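Local coordinates for protein alcohol dehydrogenase, zinc-containing (Thermotoga maritima, PDB 3IP1) that catalyses the NAD(+)-dependent oxidation of scyllo-inosose to 3-dehydro-scyllo-inosose, probably as a step in myo-inositol breakdown, at residues Val42-Val47 and Val371-Ile376; Lys117-Gly122 and Val167-Ala172; Pro16-Gly21 and Lys28-Gly33. One frame throughout, in Å; residues are numbered along the deposited sequence.

Contact 2 is the buried one, mainly apolar packing of an aromatic ring on two alanines with one backbone carbonyl at the ring edge, whereas contacts 1 and 3 are only partly buried and bring in a charged carboxylate and a hydroxyl. No hydrogen bond crosses any of them; the polar bonds run within the segments or to residues around them. Contacts 1 and 3 both lean on strand 3-12, one through its partner strand 40-47, the other through the long loop that follows it. Contacts 1 and 2 each draw on strands of the mixed sheet, 369-371 and 164-168 respectively. Their centres lie about 26 to 34 Å apart, and none touches another.

Contact 1 of 3, residues Val42-Val47 and Val371-Ile376; sequences VRVEEV and VSMEEI
In the turn that brings M373 and E374 up to V44, the carboxylate oxygen OE2 of E375 is gripped twice by S372. S372 N lies 3.1 Å from E375 OE2, above the carboxylate plane, while the S372 hydroxyl lies on its anti lone pair. With the backbone bond from E375 N to S372 O, these contacts tie the two ends of the turn together just before helix 376-382. The meeting with strand 40-47 is made by V44, both of whose methyls face the turn. CG1 stands anti to the backbone N (chi1 173°) and rests on the carboxylate of E374, 3.9 Å from E374 OE2; CG2 lies by the same carboxylate and by the M373 carbonyl, with 4.1 Å between V44 CG2 and M373 O. The E374 side chain lies roughly perpendicular to that of V44. A bend at chi2 (-61°) brings the E374 carboxylate toward the V44 methyls, but its strong polar partner is R4 of strand 3-12, which forms a salt bridge with OE2, so the valine packs beside an anchored charge. The selenomethionine M373 runs straight through chi2 and turns at its selenium, leaving its CE 4.4 Å from V44 CG1. P377 also touches V44, and V6 and M394 touch M373. Along the strand, R43 NH1 bonds to V44 O at 3.2 Å, the oxygen close to the guanidinium plane. The turn lies where the chain has come back from the Rossmann domain to the catalytic domain, the topology of medium-chain zinc dehydrogenases, and packs there on an early strand.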
# COMPACT_ATOMS: atom_id res chain seq x y z
N VAL A 42 -34.82 -14.89 -27.10
CA VAL A 42 -33.58 -15.63 -27.23
C VAL A 42 -33.83 -16.88 -28.05
O VAL A 42 -34.66 -17.69 -27.69
CB VAL A 42 -33.03 -16.02 -25.84
CG1 VAL A 42 -31.75 -16.84 -25.99
CG2 VAL A 42 -32.77 -14.75 -25.00
N ARG A 43 -33.09 -17.03 -29.14
CA ARG A 43 -33.27 -18.19 -30.01
C ARG A 43 -31.95 -18.75 -30.53
O ARG A 43 -31.00 -18.01 -30.78
CB ARG A 43 -34.21 -17.86 -31.18
CG ARG A 43 -35.65 -18.34 -31.00
CD ARG A 43 -35.88 -19.73 -31.67
NE ARG A 43 -36.71 -19.65 -32.89
CZ ARG A 43 -36.26 -19.70 -34.14
NH1 ARG A 43 -34.97 -19.84 -34.42
NH2 ARG A 43 -37.13 -19.62 -35.15
N VAL A 44 -31.90 -20.07 -30.68
CA VAL A 44 -30.81 -20.71 -31.41
C VAL A 44 -31.02 -20.40 -32.88
O VAL A 44 -32.08 -20.70 -33.43
CB VAL A 44 -30.82 -22.25 -31.20
CG1 VAL A 44 -29.78 -22.93 -32.11
CG2 VAL A 44 -30.57 -22.58 -29.72
N GLU A 45 -30.03 -19.77 -33.51
CA GLU A 45 -30.13 -19.46 -34.94
C GLU A 45 -28.81 -19.75 -35.65
O GLU A 45 -27.74 -19.84 -35.02
CB GLU A 45 -30.61 -18.02 -35.16
CG GLU A 45 -29.62 -16.91 -34.81
CD GLU A 45 -30.23 -15.49 -34.88
OE1 GLU A 45 -29.64 -14.60 -35.55
OE2 GLU A 45 -31.28 -15.26 -34.25
N GLU A 46 -28.87 -19.90 -36.97
CA GLU A 46 -27.66 -20.12 -37.75
C GLU A 46 -26.81 -18.87 -37.77
O GLU A 46 -27.34 -17.76 -37.82
CB GLU A 46 -27.99 -20.57 -39.17
CG GLU A 46 -28.69 -21.91 -39.20
CD GLU A 46 -28.55 -22.62 -40.52
OE1 GLU A 46 -28.46 -21.94 -41.58
OE2 GLU A 46 -28.53 -23.88 -40.49
N VAL A 47 -25.50 -19.07 -37.70
CA VAL A 47 -24.53 -17.97 -37.75
C VAL A 47 -23.46 -18.20 -38.81
O VAL A 47 -23.11 -19.34 -39.11
CB VAL A 47 -23.83 -17.73 -36.35
CG1 VAL A 47 -24.83 -17.22 -35.32
CG2 VAL A 47 -23.09 -18.98 -35.85
N VAL A 371 -26.25 -28.56 -19.50
CA VAL A 371 -27.30 -28.69 -20.51
C VAL A 371 -26.68 -28.46 -21.89
O VAL A 371 -25.55 -27.95 -22.00
CB VAL A 371 -28.47 -27.67 -20.27
CG1 VAL A 371 -29.05 -27.80 -18.86
CG2 VAL A 371 -28.00 -26.23 -20.50
N SER A 372 -27.41 -28.82 -22.94
CA SER A 372 -26.92 -28.64 -24.29
C SER A 372 -27.23 -27.21 -24.76
O SER A 372 -28.07 -26.54 -24.17
CB SER A 372 -27.57 -29.64 -25.25
OG SER A 372 -28.94 -29.33 -25.40
N MSE A 373 -26.57 -26.78 -25.83
CA MSE A 373 -26.84 -25.47 -26.43
C MSE A 373 -28.34 -25.21 -26.69
O MSE A 373 -28.87 -24.14 -26.36
CB MSE A 373 -26.03 -25.28 -27.72
CG MSE A 373 -26.29 -23.95 -28.37
SE MSE A 373 -25.18 -23.66 -29.93
CE MSE A 373 -26.03 -24.93 -31.13
N GLU A 374 -29.02 -26.21 -27.26
CA GLU A 374 -30.45 -26.12 -27.56
C GLU A 374 -31.30 -25.80 -26.34
O GLU A 374 -32.32 -25.12 -26.47
CB GLU A 374 -30.98 -27.42 -28.19
CG GLU A 374 -30.24 -27.90 -29.44
CD GLU A 374 -30.29 -26.91 -30.60
OE1 GLU A 374 -31.40 -26.42 -30.93
OE2 GLU A 374 -29.21 -26.64 -31.19
N GLU A 375 -30.91 -26.30 -25.17
CA GLU A 375 -31.70 -26.11 -23.97
C GLU A 375 -31.49 -24.75 -23.29
O GLU A 375 -32.22 -24.41 -22.35
CB GLU A 375 -31.39 -27.21 -22.97
CG GLU A 375 -31.74 -28.61 -23.46
CD GLU A 375 -31.28 -29.67 -22.48
OE1 GLU A 375 -31.97 -29.92 -21.47
OE2 GLU A 375 -30.19 -30.24 -22.72
N ILE A 376 -30.49 -23.99 -23.77
CA ILE A 376 -30.11 -22.71 -23.15
C ILE A 376 -31.25 -21.69 -23.13
O ILE A 376 -31.53 -21.12 -22.07
CB ILE A 376 -28.83 -22.08 -23.79
CG1 ILE A 376 -27.57 -22.87 -23.40
CG2 ILE A 376 -28.67 -20.60 -23.40
CD1 ILE A 376 -27.31 -23.01 -21.88

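Contact 2 of 3, residues Lys117-Gly122 and Val167-Ala172; sequences KRFEIG and VDAKYA
The apolar interior of the GroES-like domain receives the ring of F119, which meets A169, the first residue of the 3-10 turn 169-171, and A172, which begins the strand after it. The CD2-CE2-CZ side of the ring does the touching: CE2 lies 4.0 Å from A169 CB, and CZ comes to 3.8 Å from A172 CB, which approaches obliquely. A chi1 of -98°, off the staggered positions, sets the direction in which the ring reaches the alanines. The carbonyl oxygen A169 O sits at the ring edge, in its plane, and also accepts the backbone N of A172 at 3.0 Å. Small methyls at both positions allow the ring to come close to the turn, and I58, V103 and A106 pack on the same phenylalanine. The turn joins strand 164-168, which pairs with strand 57-66, to strand 172-174, which pairs with strand 124-127, within the curled mixed sheet. An Asx turn starts it: D168 OD1 takes the backbone N of K170 on its anti lone pair, at 2.9 Å and nearly straight (173°). K170, pointing away from 117-122, lays its CG over a face of the Y171 ring and packs against H135 of the second subunit.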
# COMPACT_ATOMS: atom_id res chain seq x y z
N LYS A 117 4.49 -17.19 -27.10
CA LYS A 117 4.48 -17.59 -28.50
C LYS A 117 3.06 -17.71 -29.00
O LYS A 117 2.12 -17.75 -28.20
CB LYS A 117 5.23 -18.91 -28.69
CG LYS A 117 6.72 -18.75 -28.46
CD LYS A 117 7.43 -20.08 -28.28
CE LYS A 117 8.92 -19.84 -28.10
NZ LYS A 117 9.68 -21.12 -28.05
N ARG A 118 2.92 -17.74 -30.32
CA ARG A 118 1.63 -17.93 -30.96
C ARG A 118 0.90 -19.10 -30.31
O ARG A 118 1.51 -20.13 -29.98
CB ARG A 118 1.80 -18.18 -32.47
CG ARG A 118 0.76 -17.50 -33.35
CD ARG A 118 0.83 -17.96 -34.82
NE ARG A 118 -0.07 -19.09 -35.09
CZ ARG A 118 -0.44 -19.48 -36.31
NH1 ARG A 118 -0.01 -18.84 -37.39
NH2 ARG A 118 -1.24 -20.51 -36.45
N PHE A 119 -0.40 -18.92 -30.11
CA PHE A 119 -1.26 -19.95 -29.56
C PHE A 119 -1.18 -21.19 -30.42
O PHE A 119 -1.18 -21.07 -31.64
CB PHE A 119 -2.71 -19.45 -29.54
CG PHE A 119 -3.15 -18.91 -28.21
CD1 PHE A 119 -3.36 -19.76 -27.14
CD2 PHE A 119 -3.34 -17.54 -28.03
CE1 PHE A 119 -3.76 -19.25 -25.88
CE2 PHE A 119 -3.74 -17.03 -26.79
CZ PHE A 119 -3.96 -17.89 -25.73
N GLU A 120 -1.11 -22.37 -29.81
CA GLU A 120 -1.15 -23.62 -30.57
C GLU A 120 -2.57 -24.12 -30.71
O GLU A 120 -3.39 -23.96 -29.80
CB GLU A 120 -0.34 -24.72 -29.88
CG GLU A 120 1.16 -24.53 -29.97
CD GLU A 120 1.91 -25.49 -29.07
OE1 GLU A 120 1.44 -26.64 -28.87
OE2 GLU A 120 2.97 -25.10 -28.56
N ILE A 121 -2.85 -24.76 -31.83
CA ILE A 121 -4.11 -25.49 -31.98
C ILE A 121 -4.18 -26.54 -30.88
O ILE A 121 -3.19 -27.23 -30.61
CB ILE A 121 -4.24 -26.12 -33.39
CG1 ILE A 121 -4.46 -25.00 -34.42
CG2 ILE A 121 -5.37 -27.17 -33.41
CD1 ILE A 121 -4.50 -25.47 -35.92
N GLY A 122 -5.33 -26.65 -30.22
CA GLY A 122 -5.48 -27.60 -29.13
C GLY A 122 -5.30 -27.03 -27.73
O GLY A 122 -5.63 -27.69 -26.76
N VAL A 167 -12.15 -14.29 -30.39
CA VAL A 167 -11.69 -13.22 -29.49
C VAL A 167 -10.24 -12.85 -29.80
O VAL A 167 -9.49 -13.67 -30.35
CB VAL A 167 -11.76 -13.63 -27.97
CG1 VAL A 167 -13.15 -13.96 -27.55
CG2 VAL A 167 -10.84 -14.80 -27.68
N ASP A 168 -9.84 -11.64 -29.42
CA ASP A 168 -8.42 -11.30 -29.44
C ASP A 168 -7.61 -12.13 -28.45
O ASP A 168 -8.06 -12.39 -27.34
CB ASP A 168 -8.20 -9.83 -29.15
CG ASP A 168 -6.81 -9.37 -29.55
OD1 ASP A 168 -5.82 -9.74 -28.88
OD2 ASP A 168 -6.72 -8.65 -30.56
N ALA A 169 -6.41 -12.52 -28.87
CA ALA A 169 -5.53 -13.35 -28.05
C ALA A 169 -5.26 -12.74 -26.69
O ALA A 169 -5.08 -13.45 -25.71
CB ALA A 169 -4.20 -13.62 -28.78
N LYS A 170 -5.25 -11.41 -26.64
CA LYS A 170 -4.92 -10.68 -25.43
C LYS A 170 -5.98 -10.83 -24.33
O LYS A 170 -5.72 -10.47 -23.18
CB LYS A 170 -4.63 -9.21 -25.74
CG LYS A 170 -5.87 -8.32 -25.82
CD LYS A 170 -5.55 -6.98 -26.48
CE LYS A 170 -6.73 -6.04 -26.35
NZ LYS A 170 -6.42 -4.73 -26.98
N TYR A 171 -7.16 -11.37 -24.67
CA TYR A 171 -8.16 -11.71 -23.63
C TYR A 171 -8.13 -13.15 -23.16
O TYR A 171 -8.77 -13.48 -22.16
CB TYR A 171 -9.59 -11.34 -24.07
CG TYR A 171 -9.71 -9.95 -24.61
CD1 TYR A 171 -9.39 -8.85 -23.80
CD2 TYR A 171 -10.14 -9.72 -25.91
CE1 TYR A 171 -9.48 -7.55 -24.30
CE2 TYR A 171 -10.24 -8.41 -26.42
CZ TYR A 171 -9.92 -7.34 -25.59
OH TYR A 171 -10.00 -6.04 -26.06
N ALA A 172 -7.42 -14.02 -23.87
CA ALA A 172 -7.42 -15.45 -23.54
C ALA A 172 -6.30 -15.84 -22.55
O ALA A 172 -5.22 -15.26 -22.60
CB ALA A 172 -7.32 -16.30 -24.82

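Contact 3 of 3, residues Pro16-Gly21 and Lys28-Gly33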
# COMPACT_ATOMS: atom_id res chain seq x y z
N PRO A 16 -39.76 7.08 -22.57
CA PRO A 16 -39.88 8.52 -22.90
C PRO A 16 -38.72 9.35 -22.35
O PRO A 16 -38.25 10.26 -23.04
CB PRO A 16 -41.19 8.93 -22.22
CG PRO A 16 -41.95 7.67 -22.08
CD PRO A 16 -40.95 6.58 -21.86
N GLU A 17 -38.26 9.05 -21.14
CA GLU A 17 -37.12 9.78 -20.54
C GLU A 17 -35.79 9.62 -21.29
O GLU A 17 -34.89 10.46 -21.14
CB GLU A 17 -36.93 9.39 -19.06
CG GLU A 17 -36.63 7.89 -18.81
CD GLU A 17 -37.87 7.07 -18.44
OE1 GLU A 17 -39.01 7.46 -18.81
OE2 GLU A 17 -37.69 6.03 -17.76
N PHE A 18 -35.65 8.57 -22.10
CA PHE A 18 -34.34 8.25 -22.67
C PHE A 18 -33.89 9.30 -23.66
O PHE A 18 -34.65 9.70 -24.54
CB PHE A 18 -34.34 6.87 -23.33
CG PHE A 18 -33.07 6.55 -24.08
CD1 PHE A 18 -31.96 6.01 -23.40
CD2 PHE A 18 -32.98 6.76 -25.45
CE1 PHE A 18 -30.80 5.70 -24.08
CE2 PHE A 18 -31.80 6.45 -26.14
CZ PHE A 18 -30.70 5.92 -25.44
N LYS A 19 -32.64 9.73 -23.53
CA LYS A 19 -31.96 10.45 -24.60
C LYS A 19 -30.73 9.65 -25.02
O LYS A 19 -30.03 9.08 -24.16
CB LYS A 19 -31.55 11.86 -24.16
CG LYS A 19 -32.71 12.84 -23.98
CD LYS A 19 -33.19 12.87 -22.53
CE LYS A 19 -34.25 13.94 -22.30
NZ LYS A 19 -35.10 13.59 -21.12
N LEU A 20 -30.49 9.59 -26.33
CA LEU A 20 -29.34 8.87 -26.91
C LEU A 20 -28.05 9.31 -26.24
O LEU A 20 -27.70 10.49 -26.29
CB LEU A 20 -29.25 9.10 -28.42
CG LEU A 20 -28.36 8.21 -29.30
CD1 LEU A 20 -28.92 6.77 -29.40
CD2 LEU A 20 -28.18 8.80 -30.70
N GLY A 21 -27.36 8.36 -25.61
CA GLY A 21 -26.09 8.63 -24.93
C GLY A 21 -24.99 9.05 -25.90
O GLY A 21 -25.09 8.80 -27.10
N LYS A 28 -29.00 0.30 -32.47
CA LYS A 28 -27.97 -0.72 -32.41
C LYS A 28 -27.32 -0.96 -31.04
O LYS A 28 -27.07 -2.10 -30.66
CB LYS A 28 -26.89 -0.42 -33.42
CG LYS A 28 -27.36 -0.51 -34.86
CD LYS A 28 -26.22 -0.16 -35.80
CE LYS A 28 -26.66 -0.13 -37.25
NZ LYS A 28 -25.73 0.75 -38.02
N LEU A 29 -27.04 0.12 -30.32
CA LEU A 29 -26.20 0.05 -29.13
C LEU A 29 -26.56 1.12 -28.11
O LEU A 29 -26.67 2.29 -28.44
CB LEU A 29 -24.71 0.21 -29.51
CG LEU A 29 -23.66 0.18 -28.38
CD1 LEU A 29 -23.37 -1.23 -27.94
CD2 LEU A 29 -22.35 0.87 -28.80
N THR A 30 -26.71 0.70 -26.86
CA THR A 30 -26.88 1.66 -25.78
C THR A 30 -26.10 1.27 -24.53
O THR A 30 -25.90 0.08 -24.27
CB THR A 30 -28.38 1.90 -25.41
OG1 THR A 30 -28.47 2.92 -24.41
CG2 THR A 30 -29.04 0.65 -24.89
N TRP A 31 -25.70 2.29 -23.75
CA TRP A 31 -25.14 2.07 -22.42
C TRP A 31 -26.23 1.87 -21.36
O TRP A 31 -25.93 1.43 -20.25
CB TRP A 31 -24.17 3.19 -22.04
CG TRP A 31 -22.78 2.89 -22.58
CD1 TRP A 31 -22.32 3.09 -23.86
CD2 TRP A 31 -21.71 2.27 -21.86
NE1 TRP A 31 -21.01 2.65 -23.97
CE2 TRP A 31 -20.62 2.13 -22.76
CE3 TRP A 31 -21.57 1.81 -20.53
CZ2 TRP A 31 -19.39 1.57 -22.36
CZ3 TRP A 31 -20.34 1.25 -20.14
CH2 TRP A 31 -19.27 1.14 -21.06
N LEU A 32 -27.50 2.15 -21.74
CA LEU A 32 -28.65 2.00 -20.83
C LEU A 32 -29.72 0.99 -21.29
O LEU A 32 -30.86 1.34 -21.64
CB LEU A 32 -29.28 3.37 -20.55
CG LEU A 32 -28.46 4.34 -19.70
CD1 LEU A 32 -29.12 5.72 -19.70
CD2 LEU A 32 -28.28 3.80 -18.24
N GLY A 33 -29.36 -0.29 -21.25
CA GLY A 33 -30.21 -1.36 -21.76
C GLY A 33 -31.69 -1.25 -21.43
O GLY A 33 -32.54 -1.24 -22.32
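F18 and T30 point in opposing senses and overlap near their ends, so that the far end of the phenylalanine ring meets the threonine hydroxyl. The closest pair is F18 CE1 with T30 OG1 at 3.6 Å; F18 CZ follows at 3.9 Å from the same oxygen, which stands obliquely to the ring. The anti position of CG relative to the backbone N (chi1 173°) carries the F18 ring toward T30. L32 meets the same ring atom, its CB near the ring plane at the edge, 4.5 Å from F18 CE1, a looser apolar touch. The threonine hydroxyl is not held by the ring: T30 OG1 accepts the backbone N of L32 at 2.9 Å and 164°, an ST turn that bends the chain so that T30 and L32 both reach the same corner of the phenylalanine. D24 adds a weak hydrogen bond to that hydroxyl through OD2, which also takes the backbone N of G21, while its OD1 takes that of W31. A valine at T30 would probably leave the L32 amide without its acceptor and the turn less firmly fixed, and would lose the weak bond to D24. Neither segment is regular helix or strand: both belong to the long excursion between strands 3-12 and 37-38. W12 at the end of the first strand touches L20 and T30, V36 beside the second packs on F18, and backbone bonds from T30 to T89 and G33 to G87 tie 28-33 to the loop preceding strand 93-94.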